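Local coordinates for protein 3-oxoadipate enol-lactonase (Burkholderia xenovorans, PDB 2XUA) that probably hydrolyses 3-oxoadipate enol-lactone in catechol metabolism, with an alpha/beta-hydrolase fold whose cap contributes to the ligand pocket, at residues D152-L155 with P156-T160; A161-M164 with E165-P168; M173-D176 with V177-T181. One frame throughout, in Å; residues are numbered along the deposited sequence.

Interaction 1. Residues D152-L155 with P156-T160. With SHF (laevulinic acid), chain C.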
loop_
_atom_site.group_PDB
_atom_site.type_symbol
_atom_site.label_atom_id
_atom_site.label_comp_id
_atom_site.label_asym_id
_atom_site.label_seq_id
_atom_site.Cartn_x
_atom_site.Cartn_y
_atom_site.Cartn_z
ATOM N N ASP B 152 4.316 2.307 -17.989
ATOM C CA ASP B 152 5.666 2.072 -18.559
ATOM C C ASP B 152 6.309 3.398 -18.967
ATOM O O ASP B 152 7.538 3.534 -18.969
ATOM C CB ASP B 152 5.669 1.123 -19.760
ATOM C CG ASP B 152 5.183 -0.295 -19.417
ATOM O OD1 ASP B 152 5.623 -0.911 -18.387
ATOM O OD2 ASP B 152 4.352 -0.791 -20.233
ATOM N N ALA B 153 5.480 4.377 -19.301
ATOM C CA ALA B 153 5.961 5.686 -19.684
ATOM C C ALA B 153 6.188 6.557 -18.473
ATOM O O ALA B 153 7.140 7.326 -18.442
ATOM C CB ALA B 153 4.969 6.376 -20.623
ATOM N N VAL B 154 5.301 6.449 -17.483
ATOM C CA VAL B 154 5.320 7.387 -16.328
ATOM C C VAL B 154 6.328 7.031 -15.264
ATOM O O VAL B 154 7.076 7.898 -14.806
ATOM C CB VAL B 154 3.909 7.626 -15.702
ATOM C CG1 VAL B 154 4.013 8.459 -14.395
ATOM C CG2 VAL B 154 3.020 8.284 -16.734
ATOM N N LEU B 155 6.375 5.764 -14.883
ATOM C CA LEU B 155 7.258 5.324 -13.765
ATOM C C LEU B 155 8.726 5.644 -13.887
ATOM O O LEU B 155 9.370 5.996 -12.912
ATOM C CB LEU B 155 7.072 3.826 -13.468
ATOM C CG LEU B 155 5.912 3.501 -12.515
ATOM C CD1 LEU B 155 4.757 4.482 -12.564
ATOM C CD2 LEU B 155 5.391 2.063 -12.741
ATOM N N PRO B 156 9.284 5.513 -15.092
ATOM C CA PRO B 156 10.672 5.882 -15.226
ATOM C C PRO B 156 10.891 7.353 -15.001
ATOM O O PRO B 156 12.035 7.758 -14.771
ATOM C CB PRO B 156 11.008 5.501 -16.688
ATOM C CG PRO B 156 10.037 4.361 -16.952
ATOM C CD PRO B 156 8.770 4.913 -16.330
ATOM N N ARG B 157 9.838 8.166 -15.059
ATOM C CA ARG B 157 10.035 9.594 -14.758
ATOM C C ARG B 157 10.101 9.869 -13.251
ATOM O O ARG B 157 10.364 11.005 -12.839
ATOM C CB ARG B 157 8.921 10.425 -15.408
ATOM C CG ARG B 157 9.087 10.470 -16.957
ATOM C CD ARG B 157 7.748 10.815 -17.641
ATOM N NE ARG B 157 7.276 12.178 -17.346
ATOM C CZ ARG B 157 7.866 13.317 -17.757
ATOM N NH1 ARG B 157 9.005 13.295 -18.478
ATOM N NH2 ARG B 157 7.313 14.492 -17.434
ATOM N N TRP B 158 9.834 8.850 -12.439
ATOM C CA TRP B 158 9.686 9.054 -10.987
ATOM C C TRP B 158 10.939 8.686 -10.232
ATOM O O TRP B 158 11.170 9.200 -9.150
ATOM C CB TRP B 158 8.550 8.164 -10.474
ATOM C CG TRP B 158 7.182 8.688 -10.808
ATOM C CD1 TRP B 158 6.836 9.731 -11.653
ATOM C CD2 TRP B 158 5.955 8.168 -10.281
ATOM N NE1 TRP B 158 5.446 9.853 -11.699
ATOM C CE2 TRP B 158 4.899 8.907 -10.850
ATOM C CE3 TRP B 158 5.661 7.119 -9.396
ATOM C CZ2 TRP B 158 3.576 8.636 -10.559
ATOM C CZ3 TRP B 158 4.350 6.865 -9.081
ATOM C CH2 TRP B 158 3.310 7.614 -9.681
ATOM N N PHE B 159 11.755 7.779 -10.780
ATOM C CA PHE B 159 12.983 7.373 -10.078
ATOM C C PHE B 159 14.118 7.353 -11.043
ATOM O O PHE B 159 13.856 7.123 -12.234
ATOM C CB PHE B 159 12.793 5.942 -9.519
ATOM C CG PHE B 159 11.659 5.840 -8.527
ATOM C CD1 PHE B 159 11.781 6.362 -7.256
ATOM C CD2 PHE B 159 10.457 5.269 -8.895
ATOM C CE1 PHE B 159 10.732 6.281 -6.310
ATOM C CE2 PHE B 159 9.407 5.185 -7.967
ATOM C CZ PHE B 159 9.574 5.684 -6.635
ATOM N N THR B 160 15.358 7.559 -10.576
ATOM C CA THR B 160 16.511 7.360 -11.482
ATOM C C THR B 160 16.569 5.872 -11.848
ATOM O O THR B 160 15.981 5.023 -11.136
ATOM C CB THR B 160 17.835 7.813 -10.835
ATOM O OG1 THR B 160 18.063 7.029 -9.647
ATOM C CG2 THR B 160 17.733 9.308 -10.465
HETATM C C4 SHF C . 2.012 11.259 -12.727
HETATM C C5 SHF C . 2.347 11.530 -11.254
HETATM C C3 SHF C . 2.588 12.167 -13.825
HETATM C C2 SHF C . 3.883 12.967 -13.534
HETATM C C1 SHF C . 4.668 13.342 -14.861
HETATM O O4 SHF C . 1.310 10.277 -13.031
HETATM O O1 SHF C . 5.599 12.561 -15.132
HETATM O OH1 SHF C . 4.419 14.406 -15.524
#
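Val154 and Trp158 are brought together by their first torsions: CG1 of the valine lies anti to its backbone N (chi1 173°), while the indole leaves with CG anti to the carbonyl carbon (chi1 -76°). The methyl CG1 of Val154 then comes to 3.4 Å from Trp158 NE1, the two side chains crossing at a slant. Leu155 adds a CH-pi contact, its CD1 over one face of the indole at 4.3 Å from the centroid of the six-membered ring. Aliphatic branches suit this broad ring; Trp158 NE1 is buried with no partner in the model, consistent with a mainly apolar role here. Its edge meets laevulinic acid, CZ2 of Trp158 lying 3.2 Å from C5 of the ligand. Arg157 has the length and charge to grip the ligand's carboxylate: its NE donates to O1 at 2.8 Å, and NH2 adds a weak bond to OH1. Val154, Arg157 and Trp158 belong to the ligand pocket, and Trp158 also meets His244 of a probable Ser-His-Asp triad. These residues are set on a 3-10 turn, where Arg157 N bonds to Val154 O at 2.8 Å and Trp158 N to Leu155 O at 2.9 Å. Pro156, on the exposed side, has no N-H to offer; its CD lies against Asp152 O. The turn leads from helix 147-154 toward helix 161-166; Val154 and Arg157 touch Arg138 of helix 132-145, and Trp158 rests on Ile174 of helix 168-179.

Interaction 2. Residues A161-M164 with E165-P168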
loop_
_atom_site.group_PDB
_atom_site.type_symbol
_atom_site.label_atom_id
_atom_site.label_comp_id
_atom_site.label_asym_id
_atom_site.label_seq_id
_atom_site.Cartn_x
_atom_site.Cartn_y
_atom_site.Cartn_z
ATOM N N ALA B 161 17.152 5.574 -13.007
ATOM C CA ALA B 161 17.382 4.191 -13.459
ATOM C C ALA B 161 18.047 3.355 -12.372
ATOM O O ALA B 161 17.716 2.171 -12.171
ATOM C CB ALA B 161 18.273 4.162 -14.743
ATOM N N ASP B 162 19.002 3.944 -11.687
ATOM C CA ASP B 162 19.769 3.163 -10.738
ATOM C C ASP B 162 18.881 2.781 -9.543
ATOM O O ASP B 162 18.959 1.670 -9.043
ATOM C CB ASP B 162 20.917 4.004 -10.213
ATOM C CG ASP B 162 21.722 3.296 -9.107
ATOM O OD1 ASP B 162 22.163 2.125 -9.287
ATOM O OD2 ASP B 162 21.918 3.929 -8.057
ATOM N N TYR B 163 18.083 3.722 -9.049
ATOM C CA TYR B 163 17.210 3.399 -7.904
ATOM C C TYR B 163 16.271 2.308 -8.325
ATOM O O TYR B 163 15.969 1.416 -7.535
ATOM C CB TYR B 163 16.410 4.627 -7.464
ATOM C CG TYR B 163 15.508 4.326 -6.276
ATOM C CD1 TYR B 163 15.977 4.457 -5.007
ATOM C CD2 TYR B 163 14.205 3.899 -6.456
ATOM C CE1 TYR B 163 15.183 4.128 -3.903
ATOM C CE2 TYR B 163 13.413 3.549 -5.378
ATOM C CZ TYR B 163 13.922 3.691 -4.099
ATOM O OH TYR B 163 13.172 3.378 -3.014
HETATM N N MSE B 164 15.746 2.406 -9.556
HETATM C CA MSE B 164 14.780 1.426 -9.977
HETATM C C MSE B 164 15.405 0.042 -10.045
HETATM O O MSE B 164 14.829 -0.944 -9.571
HETATM C CB MSE B 164 14.198 1.818 -11.326
HETATM C CG MSE B 164 13.268 2.963 -11.188
HETATM SE SE MSE B 164 12.245 3.173 -12.828
HETATM C CE MSE B 164 13.733 3.351 -14.073
ATOM N N GLU B 165 16.611 -0.007 -10.590
ATOM C CA GLU B 165 17.362 -1.282 -10.662
ATOM C C GLU B 165 17.604 -1.850 -9.233
ATOM O O GLU B 165 17.338 -3.002 -8.999
ATOM C CB GLU B 165 18.639 -1.125 -11.547
ATOM C CG GLU B 165 20.015 -1.158 -10.823
ATOM C CD GLU B 165 20.418 -2.577 -10.360
ATOM O OE1 GLU B 165 20.191 -3.570 -11.125
ATOM O OE2 GLU B 165 20.949 -2.693 -9.222
ATOM N N ARG B 166 18.025 -1.009 -8.299
ATOM C CA ARG B 166 18.366 -1.414 -6.933
ATOM C C ARG B 166 17.134 -1.770 -6.084
ATOM O O ARG B 166 17.244 -2.559 -5.122
ATOM C CB ARG B 166 19.155 -0.290 -6.215
ATOM C CG ARG B 166 20.662 -0.077 -6.597
ATOM C CD ARG B 166 21.110 1.391 -6.092
ATOM N NE ARG B 166 20.407 1.649 -4.857
ATOM C CZ ARG B 166 19.874 2.786 -4.426
ATOM N NH1 ARG B 166 19.956 3.934 -5.096
ATOM N NH2 ARG B 166 19.249 2.738 -3.259
ATOM N N GLU B 167 15.952 -1.234 -6.452
ATOM C CA GLU B 167 14.777 -1.266 -5.558
ATOM C C GLU B 167 13.509 -1.880 -6.235
ATOM O O GLU B 167 12.472 -1.205 -6.369
ATOM C CB GLU B 167 14.548 0.151 -4.981
ATOM C CG GLU B 167 15.697 0.650 -4.064
ATOM C CD GLU B 167 15.572 0.113 -2.625
ATOM O OE1 GLU B 167 16.134 0.744 -1.714
ATOM O OE2 GLU B 167 14.908 -0.904 -2.425
ATOM N N PRO B 168 13.600 -3.145 -6.684
ATOM C CA PRO B 168 12.499 -3.698 -7.447
ATOM C C PRO B 168 11.234 -3.899 -6.581
ATOM O O PRO B 168 10.159 -3.935 -7.153
ATOM C CB PRO B 168 13.035 -5.057 -7.924
ATOM C CG PRO B 168 14.224 -5.395 -6.912
ATOM C CD PRO B 168 14.769 -4.055 -6.609
HETATM O O HOH W 1 14.384 2.501 -0.632
#
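Tyr163 and Glu167, one turn apart near the C-terminal end of the short helix 161-166, make an i to i+4 contact in which a glutamate chain lies over an aromatic ring. CG anti to the backbone N (chi1 -180°) swings the tyrosine ring toward the C-terminal end, where Glu167 follows; chi1 of Glu167 sets CG over one face, and the bend at chi2 turns its carboxylate toward a water. That methylene is 3.7 Å from the centroid of the Tyr163 ring, a CH-pi contact that uses the aliphatic part of an otherwise charged residue. Arg166 meets the tyrosine differently: its guanidinium plane stands almost upright to the ring, 86° away, so the two do not stack. It turns instead to Asp162, one turn back. Its NH1 forms a rather long salt bridge with Asp162 OD2 at 3.6 Å, the carboxylate oxygen lying at the edge of the guanidinium, although the two planes are 51° apart. Opposite charges four residues apart suit this exposed side of the helix, whereas Tyr163 is buried, meeting the ring of Phe159 and touching Leu171 of helix 168-179 and Ile248 of helix 246-249. The helical bonding weakens at its end: Glu165 N and Arg166 N bond to Ala161 O and Asp162 O, each at 2.9 Å, but Glu167 N, right before helix 168-179, makes weak bonds to Tyr163 O and Met164 O. Beyond the ring, the water joins the polar ends of the pair, lying 2.8 Å from Tyr163 OH and donating to Glu167 OE1 at 2.7 Å.

Interaction 3. Residues M173-D176 with V177-T181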
loop_
_atom_site.group_PDB
_atom_site.type_symbol
_atom_site.label_atom_id
_atom_site.label_comp_id
_atom_site.label_asym_id
_atom_site.label_seq_id
_atom_site.Cartn_x
_atom_site.Cartn_y
_atom_site.Cartn_z
HETATM N N MSE B 173 5.552 -2.114 -5.683
HETATM C CA MSE B 173 4.442 -1.660 -4.854
HETATM C C MSE B 173 3.865 -0.344 -5.346
HETATM O O MSE B 173 2.640 -0.123 -5.341
HETATM C CB MSE B 173 4.947 -1.519 -3.408
HETATM C CG MSE B 173 5.194 -2.948 -2.773
HETATM SE SE MSE B 173 5.840 -2.606 -0.979
HETATM C CE MSE B 173 4.167 -2.530 0.105
ATOM N N ILE B 174 4.769 0.555 -5.716
ATOM C CA ILE B 174 4.380 1.846 -6.292
ATOM C C ILE B 174 3.605 1.623 -7.617
ATOM O O ILE B 174 2.557 2.252 -7.879
ATOM C CB ILE B 174 5.701 2.727 -6.498
ATOM C CG1 ILE B 174 6.273 3.198 -5.139
ATOM C CG2 ILE B 174 5.442 3.884 -7.381
ATOM C CD1 ILE B 174 5.334 4.069 -4.327
ATOM N N ARG B 175 4.118 0.703 -8.453
ATOM C CA ARG B 175 3.477 0.384 -9.724
ATOM C C ARG B 175 2.107 -0.199 -9.449
ATOM O O ARG B 175 1.166 0.103 -10.178
ATOM C CB ARG B 175 4.307 -0.614 -10.511
ATOM C CG ARG B 175 3.683 -1.037 -11.886
ATOM C CD ARG B 175 4.619 -1.929 -12.763
ATOM N NE ARG B 175 3.887 -2.180 -14.005
ATOM C CZ ARG B 175 4.132 -1.595 -15.180
ATOM N NH1 ARG B 175 5.164 -0.750 -15.314
ATOM N NH2 ARG B 175 3.334 -1.876 -16.235
ATOM N N ASP B 176 1.973 -1.012 -8.378
ATOM C CA ASP B 176 0.653 -1.653 -8.148
ATOM C C ASP B 176 -0.372 -0.588 -7.871
ATOM O O ASP B 176 -1.515 -0.677 -8.342
ATOM C CB ASP B 176 0.685 -2.684 -6.998
ATOM C CG ASP B 176 -0.552 -3.612 -6.975
ATOM O OD1 ASP B 176 -0.928 -4.121 -8.041
ATOM O OD2 ASP B 176 -1.158 -3.826 -5.880
ATOM N N VAL B 177 0.006 0.432 -7.122
ATOM C CA VAL B 177 -0.959 1.506 -6.798
ATOM C C VAL B 177 -1.272 2.307 -8.063
ATOM O O VAL B 177 -2.453 2.617 -8.376
ATOM C CB VAL B 177 -0.351 2.447 -5.739
ATOM C CG1 VAL B 177 -1.205 3.724 -5.574
ATOM C CG2 VAL B 177 -0.210 1.650 -4.390
ATOM N N PHE B 178 -0.217 2.606 -8.816
ATOM C CA PHE B 178 -0.413 3.388 -10.061
ATOM C C PHE B 178 -1.379 2.636 -11.005
ATOM O O PHE B 178 -2.411 3.169 -11.393
ATOM C CB PHE B 178 0.948 3.632 -10.708
ATOM C CG PHE B 178 0.866 4.481 -11.928
ATOM C CD1 PHE B 178 1.040 5.845 -11.831
ATOM C CD2 PHE B 178 0.539 3.919 -13.166
ATOM C CE1 PHE B 178 0.977 6.654 -12.993
ATOM C CE2 PHE B 178 0.423 4.736 -14.328
ATOM C CZ PHE B 178 0.634 6.086 -14.218
ATOM N N VAL B 179 -1.118 1.356 -11.278
ATOM C CA VAL B 179 -1.900 0.667 -12.289
ATOM C C VAL B 179 -3.322 0.371 -11.863
ATOM O O VAL B 179 -4.124 0.073 -12.725
ATOM C CB VAL B 179 -1.211 -0.589 -12.933
ATOM C CG1 VAL B 179 0.132 -0.217 -13.461
ATOM C CG2 VAL B 179 -1.102 -1.749 -11.920
ATOM N N HIS B 180 -3.625 0.452 -10.558
ATOM C CA HIS B 180 -4.970 0.236 -10.095
ATOM C C HIS B 180 -5.694 1.532 -9.797
ATOM O O HIS B 180 -6.836 1.511 -9.321
ATOM C CB HIS B 180 -4.964 -0.736 -8.915
ATOM C CG HIS B 180 -4.746 -2.140 -9.386
ATOM N ND1 HIS B 180 -5.785 -2.928 -9.826
ATOM C CD2 HIS B 180 -3.609 -2.835 -9.628
ATOM C CE1 HIS B 180 -5.293 -4.069 -10.280
ATOM N NE2 HIS B 180 -3.977 -4.033 -10.178
ATOM N N THR B 181 -5.067 2.658 -10.158
ATOM C CA THR B 181 -5.755 3.969 -10.040
ATOM C C THR B 181 -6.907 4.009 -11.031
ATOM O O THR B 181 -6.733 3.617 -12.195
ATOM C CB THR B 181 -4.774 5.121 -10.284
ATOM O OG1 THR B 181 -3.774 5.045 -9.249
ATOM C CG2 THR B 181 -5.435 6.509 -10.107
#
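Asp176 and His180 make the closer of the two side-chain contacts on the last turns of helix 168-179. With CG anti to its backbone N (chi1 -165°), the aspartate brings OD1 to 3.4 Å from His180 CD2, its carboxylate plane turned 64° from the ring. The backbone O of Asp176 also lies at the edge of this imidazole, near its plane. Both polar groups find their main partners on the second subunit: Asp176 forms salt bridges with Arg17 and Arg57 of that chain, and His180 NE2 bonds to its Asp19. A short acid and a ring nitrogen are well placed here to reach across the dimer interface. Arg175 and Val179 pack more loosely on a partly exposed part of the helix, where Arg175 CG comes only to 4.0 Å from Val179 CG1. The extended arginine carries its charge past the valine to Asp152. Regular helical bonds hold this region, Phe178 N to Ile174 O at 2.9 Å and Val179 N to Arg175 O at 2.8 Å, then give way to a weak one from His180 N to Asp176 O at 3.3 Å. Thr181 OG1 donates to Val177 O at 2.9 Å as the chain leaves the helix. Phe178, buried and touching laevulinic acid, makes this helix part of the wall of the ligand pocket in this alpha/beta-hydrolase-family enzyme.

All three contacts are local, but their chemistry follows their place. Interaction 2 is a surface contact, rich in charge and bridged by one water, whereas interactions 1 and 3 are partly buried and share the ligand pocket. Those two also join directly: Trp158 CH2 packs 3.6 Å from Phe178 CD1, and a salt bridge from Asp152 OD1 to Arg175 NH1 ties helix 147-154 to helix 168-179. Interaction 1 meets interaction 2 mainly by packing, Phe159 and Pro156 against Met164, with a weak hydrogen bond between Thr160 OG1 and Tyr163 N. Interactions 2 and 3 do not touch, although their helices are consecutive. The ligand's carboxylate meets interaction 1, while interaction 3 spends its charges largely on the second subunit.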